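Local coordinates for peptide chain release factor RF2 (Thermus thermophilus, PDB 2IHR), which directs termination of translation at the stop codons UGA and UAA, carrying the GGQ motif for peptide release into the peptidyl-transferase centre of the ribosome, at residues E226-V231 with R250-P255; G308-S313 with K322-G327; Y314-N319 with H331-V336. One frame throughout, in Å; residues are numbered along the deposited sequence.

Overall arrangement
The three contacts belong to two separate parts of the release factor. Contact 1 pairs the strands whose connecting loop holds the GGQ motif, the peptide-release end of the molecule. Contacts 2 and 3 follow each other along strand 312-315 of the large mixed sheet: contact 2 is at the open end of the hairpin 312-315/320-323, contact 3 at its turn, where the chain returns as helix 333-336. Their centres are about 14 Å apart, and their segments alternate in sequence. Contact 1 is remote from both, its centre about 37 Å from that of contact 2 and 42 Å from that of contact 3, with nearest atoms about 27 Å and 29 Å away respectively.

Contact 1: E226-V231 with R250-P255; sequences ELRIDV and RVVHLP
Arg-250 N donates to Asp-230 O at 2.9 Å, the shortest polar bond between the two strands, with an N-H...O angle of 151°; the return bond, Asp-230 N to Arg-250 O, is weak. Two residues along, Arg-228 N reaches Val-252 O at 3.3 Å, and the same carbonyl oxygen also receives a CA-H...O contact from Leu-227. Strands 227-231 and 250-253 run antiparallel, their axes approaching to 4.8 Å with 165° between their directions.

On one face of this ladder, Asp-230 lies between two arginines. Its OD1 is 3.6 Å from Arg-250 NH1, a long salt bridge in which the oxygen sits over the guanidinium face, making the attraction purely electrostatic; the position of NH1 is itself less certain. Arg-228 NE gives a second charge partner, longer still at 4.0 Å from Asp-230 OD1. With an alanine in place of Asp-230, both guanidinium groups would probably lose the negative charge between them, leaving two positive groups on the same face.

The pair forms part of the three-stranded antiparallel sheet of the GGQ domain, and the loop joining these two strands carries Gln-240 of that motif. Leu-227, Val-251 and His-253 turn the other way, against Leu-276, Ala-275 and Leu-283 of helix 268-294; Leu-227 CG meets Val-251 CG1 at 4.2 Å.

Beyond the strand, Leu-254 folds back with CG anti to its carbonyl carbon (chi1 -50°), bringing CD2 3.5 Å from Arg-228 NH1, while CD1 rests on Glu-226 O. Pro-255 sets CG against the Glu-226 carboxylate, 3.3 Å from OE1, and lays CD over the His-253 ring.

Contact 2: G308-S313 with K322-G327; sequences GSQIRS and KDHRTG
The His-324 ring takes Ser-313 OG at its edge, in the ring plane and 2.8 Å from NE2, while Lys-322 O lies over the centre of one face. Either partner of the edge bond could be the donor, and Ser-313 OG is also bonded to Arg-188 of the adjoining strand 185-190. The second flat group, the Arg-325 guanidinium, has Ile-311 CD1 above one face and the Asp-323 carboxylate at its edge. Ile-311 and Arg-325 run side by side in the same direction, CB of the isoleucine 3.6 Å from NE of the arginine; a chi1 of 60°, with CG1 between the backbone N and the carbonyl carbon, brings CD1 over the guanidinium.

Asp-323 ties the group together. Arg-325 NH2 comes in its own guanidinium plane onto the syn lone pair of OD2, 3.0 Å away and almost straight at 174°, whereas Arg-312 NE reaches the same oxygen from the anti side at 3.2 Å. OD1 is held by the backbone: Arg-325 N and Thr-326 N approach it from opposite faces of the carboxylate, the first closing an Asx turn, the second making it an Asx motif that bends the chain after the strand.

Here the hairpin of strands 312-315 and 320-323 opens within the large mixed sheet. Ser-313 and Lys-322 form a hydrogen-bonded antiparallel pair, and just past the paired residues His-324 N donates to Ile-311 O at 2.9 Å.

Arg-312 also has a salt bridge to Glu-183, and Arg-325 a hydrogen bond to Pro-182 O and a cation-pi contact with Trp-351. With two arginines on one oxygen and two amides on the other, Asp-323 probably stays ionised and offsets the closeness of the two guanidinium groups.

Contact 3: Y314-N319 with H331-V336; sequences YVLDKN and HDPENV
Asn-319 and His-331 bring the backbones together, their CA atoms 5.8 Å apart, and the carbonyl oxygen of Asn-319 receives a CA-H...O contact from His-331 CA at 3.6 Å. Asn-319 has left-handed helical backbone angles at the end of the turn between strands 312-315 and 320-323. Its side-chain ND2 turns back to Leu-316 O in a weak, bent bond.

Pro-333, Leu-316, Val-336 and Tyr-314 carry the side-chain contact between turn and helix. Pro-333, the first helical residue, sets CD 3.7 Å from Asn-319 O and CB 3.9 Å from Leu-316 CD2; the proline and leucine side chains slide past each other in opposite directions. One helical turn on, Val-336 CG1, placed anti to the backbone N (chi1 160°), touches Tyr-314 CE2 at 3.7 Å, the two side chains crossing at a slant. Met-139 of helix 127-145 touches both Tyr-314 and Val-336, and Trp-132 meets the tyrosine ring edge-to-face. Tyr-314 OH is bonded to Arg-312 and His-187, which fixes the ring from its far end.

The start of the helix is held from within. Asn-335 ND2 donates to the anti lone pair of Asp-332 OD2 at 2.7 Å, nearly straight at 173° and in the amide plane, and Arg-330 forms a salt bridge with the same carboxylate oxygen.

This joint packs the hairpin turn against the short helix, mainly through apolar contacts. Asn-319 O and His-331 O, two acceptors 3.1 Å apart, probably repel, eased at most by the CA-H...O contact, while the firm polar bonds lie within 331-336 or run to residues outside the pair.

Contact 1: E226-V231 with R250-P255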
loop_
_atom_site.group_PDB
_atom_site.type_symbol
_atom_site.label_atom_id
_atom_site.label_comp_id
_atom_site.label_asym_id
_atom_site.label_seq_id
_atom_site.Cartn_x
_atom_site.Cartn_y
_atom_site.Cartn_z
ATOM N N GLU A 226 -17.228 -24.992 -3.527
ATOM C CA GLU A 226 -15.842 -24.757 -3.903
ATOM C C GLU A 226 -15.029 -24.450 -2.647
ATOM O O GLU A 226 -13.811 -24.324 -2.705
ATOM C CB GLU A 226 -15.756 -23.591 -4.883
ATOM C CG GLU A 226 -16.242 -23.939 -6.266
ATOM C CD GLU A 226 -15.279 -24.850 -6.999
ATOM O OE1 GLU A 226 -14.780 -25.814 -6.377
ATOM O OE2 GLU A 226 -15.024 -24.603 -8.197
ATOM N N LEU A 227 -15.720 -24.370 -1.512
ATOM C CA LEU A 227 -15.104 -24.035 -0.230
ATOM C C LEU A 227 -15.248 -25.129 0.821
ATOM O O LEU A 227 -16.025 -26.061 0.652
ATOM C CB LEU A 227 -15.783 -22.784 0.344
ATOM C CG LEU A 227 -15.837 -21.430 -0.369
ATOM C CD1 LEU A 227 -16.029 -21.617 -1.832
ATOM C CD2 LEU A 227 -16.979 -20.602 0.187
ATOM N N ARG A 228 -14.482 -25.017 1.900
ATOM C CA ARG A 228 -14.633 -25.923 3.028
ATOM C C ARG A 228 -14.545 -25.068 4.265
ATOM O O ARG A 228 -13.458 -24.727 4.702
ATOM C CB ARG A 228 -13.561 -27.004 3.162
ATOM C CG ARG A 228 -13.721 -27.677 4.575
ATOM C CD ARG A 228 -13.014 -29.024 4.815
ATOM N NE ARG A 228 -11.557 -28.932 4.766
ATOM C CZ ARG A 228 -10.826 -29.276 3.709
ATOM N NH1 ARG A 228 -11.425 -29.746 2.611
ATOM N NH2 ARG A 228 -9.502 -29.134 3.746
ATOM N N ILE A 229 -15.682 -24.716 4.834
ATOM C CA ILE A 229 -15.704 -23.901 6.033
ATOM C C ILE A 229 -15.393 -24.764 7.285
ATOM O O ILE A 229 -15.850 -25.904 7.387
ATOM C CB ILE A 229 -17.092 -23.202 6.137
ATOM C CG1 ILE A 229 -17.220 -22.166 5.005
ATOM C CG2 ILE A 229 -17.297 -22.599 7.513
ATOM C CD1 ILE A 229 -18.635 -21.578 4.831
ATOM N N ASP A 230 -14.570 -24.237 8.200
ATOM C CA ASP A 230 -14.207 -24.929 9.450
ATOM C C ASP A 230 -14.413 -23.916 10.553
ATOM O O ASP A 230 -14.108 -22.746 10.361
ATOM C CB ASP A 230 -12.710 -25.298 9.549
ATOM C CG ASP A 230 -12.265 -26.353 8.552
ATOM O OD1 ASP A 230 -11.958 -25.997 7.393
ATOM O OD2 ASP A 230 -12.200 -27.542 8.938
ATOM N N VAL A 231 -14.934 -24.336 11.700
ATOM C CA VAL A 231 -15.046 -23.398 12.811
ATOM C C VAL A 231 -14.032 -23.891 13.832
ATOM O O VAL A 231 -14.171 -24.972 14.393
ATOM C CB VAL A 231 -16.458 -23.328 13.420
ATOM C CG1 VAL A 231 -16.397 -22.632 14.790
ATOM C CG2 VAL A 231 -17.369 -22.521 12.502
ATOM N N ARG A 250 -12.051 -20.892 9.458
ATOM C CA ARG A 250 -11.027 -21.065 8.427
ATOM C C ARG A 250 -11.662 -21.455 7.085
ATOM O O ARG A 250 -12.185 -22.557 6.930
ATOM C CB ARG A 250 -9.997 -22.139 8.838
ATOM C CG ARG A 250 -9.257 -22.819 7.681
ATOM C CD ARG A 250 -7.835 -23.170 8.078
ATOM N NE ARG A 250 -7.550 -24.581 8.381
ATOM C CZ ARG A 250 -8.292 -25.373 9.159
ATOM N NH1 ARG A 250 -9.402 -24.912 9.724
ATOM N NH2 ARG A 250 -7.910 -26.630 9.392
ATOM N N VAL A 251 -11.629 -20.550 6.114
ATOM C CA VAL A 251 -12.165 -20.859 4.802
ATOM C C VAL A 251 -11.064 -21.367 3.889
ATOM O O VAL A 251 -9.998 -20.780 3.795
ATOM C CB VAL A 251 -12.757 -19.660 4.127
ATOM C CG1 VAL A 251 -13.314 -20.102 2.775
ATOM C CG2 VAL A 251 -13.827 -19.054 4.989
ATOM N N VAL A 252 -11.334 -22.459 3.199
ATOM C CA VAL A 252 -10.353 -23.037 2.302
ATOM C C VAL A 252 -10.935 -22.947 0.914
ATOM O O VAL A 252 -12.145 -23.044 0.751
ATOM C CB VAL A 252 -10.103 -24.519 2.613
ATOM C CG1 VAL A 252 -8.956 -25.002 1.787
ATOM C CG2 VAL A 252 -9.846 -24.729 4.113
ATOM N N HIS A 253 -10.089 -22.748 -0.089
ATOM C CA HIS A 253 -10.588 -22.658 -1.447
ATOM C C HIS A 253 -9.989 -23.773 -2.258
ATOM O O HIS A 253 -9.011 -23.602 -2.983
ATOM C CB HIS A 253 -10.266 -21.318 -2.081
ATOM C CG HIS A 253 -10.755 -21.209 -3.484
ATOM N ND1 HIS A 253 -9.916 -21.321 -4.574
ATOM C CD2 HIS A 253 -12.010 -21.070 -3.979
ATOM C CE1 HIS A 253 -10.636 -21.254 -5.681
ATOM N NE2 HIS A 253 -11.909 -21.104 -5.348
ATOM N N LEU A 254 -10.626 -24.922 -2.097
ATOM C CA LEU A 254 -10.290 -26.193 -2.714
ATOM C C LEU A 254 -9.602 -26.151 -4.077
ATOM O O LEU A 254 -8.562 -26.781 -4.278
ATOM C CB LEU A 254 -11.576 -27.023 -2.756
ATOM C CG LEU A 254 -12.274 -27.040 -1.379
ATOM C CD1 LEU A 254 -13.705 -27.547 -1.498
ATOM C CD2 LEU A 254 -11.466 -27.887 -0.408
ATOM N N PRO A 255 -10.166 -25.409 -5.031
ATOM C CA PRO A 255 -9.528 -25.346 -6.353
ATOM C C PRO A 255 -8.065 -24.899 -6.289
ATOM O O PRO A 255 -7.234 -25.332 -7.092
ATOM C CB PRO A 255 -10.392 -24.333 -7.122
ATOM C CG PRO A 255 -11.739 -24.442 -6.472
ATOM C CD PRO A 255 -11.415 -24.630 -4.988
#

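Contact 2: G308-S313 with K322-G327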
loop_
_atom_site.group_PDB
_atom_site.type_symbol
_atom_site.label_atom_id
_atom_site.label_comp_id
_atom_site.label_asym_id
_atom_site.label_seq_id
_atom_site.Cartn_x
_atom_site.Cartn_y
_atom_site.Cartn_z
ATOM N N GLY A 308 15.692 -10.139 -5.243
ATOM C CA GLY A 308 15.684 -11.319 -4.385
ATOM C C GLY A 308 15.868 -11.154 -2.887
ATOM O O GLY A 308 15.054 -11.667 -2.100
ATOM N N SER A 309 16.935 -10.464 -2.485
ATOM C CA SER A 309 17.222 -10.239 -1.067
ATOM C C SER A 309 16.341 -9.132 -0.490
ATOM O O SER A 309 15.389 -8.644 -1.134
ATOM C CB SER A 309 18.695 -9.846 -0.860
ATOM O OG SER A 309 18.938 -8.507 -1.286
ATOM N N GLN A 310 16.687 -8.718 0.726
ATOM C CA GLN A 310 15.936 -7.675 1.410
ATOM C C GLN A 310 15.850 -6.366 0.654
ATOM O O GLN A 310 16.825 -5.904 0.035
ATOM C CB GLN A 310 16.547 -7.340 2.757
ATOM C CG GLN A 310 17.627 -8.268 3.256
ATOM C CD GLN A 310 19.004 -8.091 2.596
ATOM O OE1 GLN A 310 19.389 -7.000 2.168
ATOM N NE2 GLN A 310 19.766 -9.185 2.560
ATOM N N ILE A 311 14.661 -5.776 0.701
ATOM C CA ILE A 311 14.493 -4.459 0.135
ATOM C C ILE A 311 14.991 -3.411 1.183
ATOM O O ILE A 311 15.492 -2.339 0.825
ATOM C CB ILE A 311 13.054 -4.193 -0.169
ATOM C CG1 ILE A 311 12.241 -4.292 1.134
ATOM C CG2 ILE A 311 12.595 -5.149 -1.263
ATOM C CD1 ILE A 311 10.850 -3.768 0.978
ATOM N N ARG A 312 14.898 -3.731 2.474
ATOM C CA ARG A 312 15.323 -2.740 3.439
ATOM C C ARG A 312 16.013 -3.340 4.631
ATOM O O ARG A 312 15.709 -4.465 4.985
ATOM C CB ARG A 312 14.100 -1.871 3.858
ATOM C CG ARG A 312 14.524 -0.727 4.770
ATOM C CD ARG A 312 13.357 -0.093 5.303
ATOM N NE ARG A 312 12.536 0.402 4.227
ATOM C CZ ARG A 312 11.228 0.325 4.245
ATOM N NH1 ARG A 312 10.641 -0.243 5.299
ATOM N NH2 ARG A 312 10.530 0.782 3.209
ATOM N N SER A 313 16.987 -2.630 5.230
ATOM C CA SER A 313 17.678 -3.167 6.426
ATOM C C SER A 313 17.613 -2.274 7.646
ATOM O O SER A 313 17.779 -1.011 7.581
ATOM C CB SER A 313 19.143 -3.528 6.159
ATOM O OG SER A 313 19.226 -4.755 5.446
ATOM N N LYS A 322 18.170 1.244 6.351
ATOM C CA LYS A 322 18.613 1.497 4.997
ATOM C C LYS A 322 17.874 0.755 3.879
ATOM O O LYS A 322 17.960 -0.487 3.736
ATOM C CB LYS A 322 20.092 1.133 4.962
ATOM C CG LYS A 322 20.698 0.971 3.607
ATOM C CD LYS A 322 20.879 2.256 2.947
ATOM C CE LYS A 322 21.675 2.010 1.739
ATOM N NZ LYS A 322 22.255 3.332 1.309
ATOM N N ASP A 323 17.184 1.546 3.068
ATOM C CA ASP A 323 16.441 1.005 1.957
ATOM C C ASP A 323 17.367 0.795 0.773
ATOM O O ASP A 323 17.814 1.736 0.131
ATOM C CB ASP A 323 15.291 1.941 1.572
ATOM C CG ASP A 323 14.287 1.273 0.660
ATOM O OD1 ASP A 323 14.623 1.071 -0.528
ATOM O OD2 ASP A 323 13.176 0.933 1.128
ATOM N N HIS A 324 17.633 -0.461 0.476
ATOM C CA HIS A 324 18.518 -0.842 -0.633
ATOM C C HIS A 324 18.019 -0.570 -2.068
ATOM O O HIS A 324 18.779 -0.625 -3.008
ATOM C CB HIS A 324 18.830 -2.311 -0.476
ATOM C CG HIS A 324 19.290 -2.676 0.903
ATOM N ND1 HIS A 324 20.560 -2.376 1.363
ATOM C CD2 HIS A 324 18.695 -3.396 1.876
ATOM C CE1 HIS A 324 20.724 -2.918 2.557
ATOM N NE2 HIS A 324 19.616 -3.547 2.897
ATOM N N ARG A 325 16.740 -0.281 -2.236
ATOM C CA ARG A 325 16.237 -0.011 -3.553
ATOM C C ARG A 325 16.353 1.482 -3.800
ATOM O O ARG A 325 16.996 1.949 -4.742
ATOM C CB ARG A 325 14.767 -0.401 -3.633
ATOM C CG ARG A 325 14.409 -1.847 -3.345
ATOM C CD ARG A 325 12.873 -1.956 -3.168
ATOM N NE ARG A 325 12.460 -1.152 -2.025
ATOM C CZ ARG A 325 11.216 -0.861 -1.695
ATOM N NH1 ARG A 325 10.195 -1.312 -2.422
ATOM N NH2 ARG A 325 11.003 -0.091 -0.622
ATOM N N THR A 326 15.699 2.228 -2.925
ATOM C CA THR A 326 15.634 3.670 -2.965
ATOM C C THR A 326 16.956 4.298 -2.553
ATOM O O THR A 326 17.373 5.354 -3.046
ATOM C CB THR A 326 14.498 4.043 -2.021
ATOM O OG1 THR A 326 13.574 4.901 -2.697
ATOM C CG2 THR A 326 15.013 4.648 -0.747
ATOM N N GLY A 327 17.659 3.652 -1.642
ATOM C CA GLY A 327 18.914 4.229 -1.231
ATOM C C GLY A 327 18.811 5.112 0.012
ATOM O O GLY A 327 19.862 5.424 0.608
#

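Contact 3: Y314-N319 with H331-V336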
loop_
_atom_site.group_PDB
_atom_site.type_symbol
_atom_site.label_atom_id
_atom_site.label_comp_id
_atom_site.label_asym_id
_atom_site.label_seq_id
_atom_site.Cartn_x
_atom_site.Cartn_y
_atom_site.Cartn_z
ATOM N N TYR A 314 17.351 -2.949 8.770
ATOM C CA TYR A 314 17.230 -2.275 10.050
ATOM C C TYR A 314 18.333 -2.750 10.939
ATOM O O TYR A 314 18.158 -3.694 11.691
ATOM C CB TYR A 314 15.897 -2.608 10.690
ATOM C CG TYR A 314 14.693 -2.287 9.841
ATOM C CD1 TYR A 314 14.433 -3.010 8.657
ATOM C CD2 TYR A 314 13.768 -1.300 10.244
ATOM C CE1 TYR A 314 13.294 -2.780 7.896
ATOM C CE2 TYR A 314 12.610 -1.061 9.491
ATOM C CZ TYR A 314 12.386 -1.810 8.338
ATOM O OH TYR A 314 11.208 -1.662 7.672
ATOM N N VAL A 315 19.476 -2.097 10.899
ATOM C CA VAL A 315 20.547 -2.619 11.717
ATOM C C VAL A 315 20.768 -1.699 12.887
ATOM O O VAL A 315 21.392 -0.655 12.788
ATOM C CB VAL A 315 21.834 -2.946 10.836
ATOM C CG1 VAL A 315 21.840 -2.129 9.629
ATOM C CG2 VAL A 315 23.123 -2.789 11.649
ATOM N N LEU A 316 20.225 -2.180 14.000
ATOM C CA LEU A 316 20.148 -1.510 15.270
ATOM C C LEU A 316 21.351 -1.242 16.144
ATOM O O LEU A 316 21.374 -0.226 16.825
ATOM C CB LEU A 316 19.049 -2.204 16.067
ATOM C CG LEU A 316 17.766 -2.533 15.244
ATOM C CD1 LEU A 316 16.704 -2.930 16.213
ATOM C CD2 LEU A 316 17.207 -1.372 14.360
ATOM N N ASP A 317 22.342 -2.113 16.156
ATOM C CA ASP A 317 23.530 -1.851 16.966
ATOM C C ASP A 317 24.412 -0.799 16.320
ATOM O O ASP A 317 25.404 -0.381 16.908
ATOM C CB ASP A 317 24.360 -3.112 17.137
ATOM C CG ASP A 317 24.393 -3.934 15.878
ATOM O OD1 ASP A 317 24.661 -3.370 14.789
ATOM O OD2 ASP A 317 24.136 -5.145 15.973
ATOM N N LYS A 318 24.080 -0.391 15.102
ATOM C CA LYS A 318 24.862 0.617 14.401
ATOM C C LYS A 318 23.937 1.776 14.057
ATOM O O LYS A 318 24.283 2.665 13.300
ATOM C CB LYS A 318 25.519 -0.001 13.145
ATOM C CG LYS A 318 26.650 -0.956 13.521
ATOM C CD LYS A 318 26.883 -2.057 12.491
ATOM C CE LYS A 318 28.379 -2.301 12.221
ATOM N NZ LYS A 318 28.929 -1.343 11.163
ATOM N N ASN A 319 22.722 1.722 14.579
ATOM C CA ASN A 319 21.752 2.803 14.436
ATOM C C ASN A 319 21.358 3.420 13.133
ATOM O O ASN A 319 21.375 4.642 12.990
ATOM C CB ASN A 319 22.143 3.970 15.349
ATOM C CG ASN A 319 22.027 3.632 16.798
ATOM O OD1 ASN A 319 22.277 4.468 17.656
ATOM N ND2 ASN A 319 21.638 2.395 17.089
ATOM N N HIS A 331 18.911 7.663 10.265
ATOM C CA HIS A 331 19.673 7.382 11.479
ATOM C C HIS A 331 18.893 7.188 12.762
ATOM O O HIS A 331 19.479 6.954 13.823
ATOM C CB HIS A 331 20.713 8.465 11.686
ATOM C CG HIS A 331 22.013 8.163 11.012
ATOM N ND1 HIS A 331 22.369 8.710 9.788
ATOM C CD2 HIS A 331 23.003 7.293 11.347
ATOM C CE1 HIS A 331 23.525 8.190 9.406
ATOM N NE2 HIS A 331 23.928 7.328 10.332
ATOM N N ASP A 332 17.572 7.223 12.647
ATOM C CA ASP A 332 16.674 7.082 13.786
ATOM C C ASP A 332 15.754 5.876 13.627
ATOM O O ASP A 332 14.512 6.007 13.517
ATOM C CB ASP A 332 15.844 8.364 13.887
ATOM C CG ASP A 332 15.219 8.759 12.543
ATOM O OD1 ASP A 332 15.873 8.587 11.457
ATOM O OD2 ASP A 332 14.079 9.262 12.594
ATOM N N PRO A 333 16.336 4.680 13.595
ATOM C CA PRO A 333 15.508 3.497 13.447
ATOM C C PRO A 333 14.416 3.405 14.494
ATOM O O PRO A 333 13.366 2.780 14.276
ATOM C CB PRO A 333 16.539 2.349 13.520
ATOM C CG PRO A 333 17.683 2.981 14.298
ATOM C CD PRO A 333 17.751 4.325 13.684
ATOM N N GLU A 334 14.629 4.021 15.647
ATOM C CA GLU A 334 13.604 3.988 16.704
ATOM C C GLU A 334 12.318 4.707 16.237
ATOM O O GLU A 334 11.240 4.403 16.697
ATOM C CB GLU A 334 14.124 4.651 18.000
ATOM C CG GLU A 334 14.262 6.193 17.870
ATOM C CD GLU A 334 15.629 6.702 17.371
ATOM O OE1 GLU A 334 16.567 5.890 17.086
ATOM O OE2 GLU A 334 15.764 7.952 17.290
ATOM N N ASN A 335 12.428 5.663 15.324
ATOM C CA ASN A 335 11.241 6.370 14.856
ATOM C C ASN A 335 10.560 5.627 13.740
ATOM O O ASN A 335 9.328 5.587 13.665
ATOM C CB ASN A 335 11.596 7.757 14.329
ATOM C CG ASN A 335 12.097 8.661 15.392
ATOM O OD1 ASN A 335 11.539 8.702 16.490
ATOM N ND2 ASN A 335 13.136 9.413 15.084
ATOM N N VAL A 336 11.387 5.099 12.830
ATOM C CA VAL A 336 10.909 4.330 11.684
ATOM C C VAL A 336 10.073 3.242 12.311
ATOM O O VAL A 336 8.919 2.975 11.917
ATOM C CB VAL A 336 12.115 3.633 10.916
ATOM C CG1 VAL A 336 11.601 2.478 10.059
ATOM C CG2 VAL A 336 12.824 4.598 10.043
#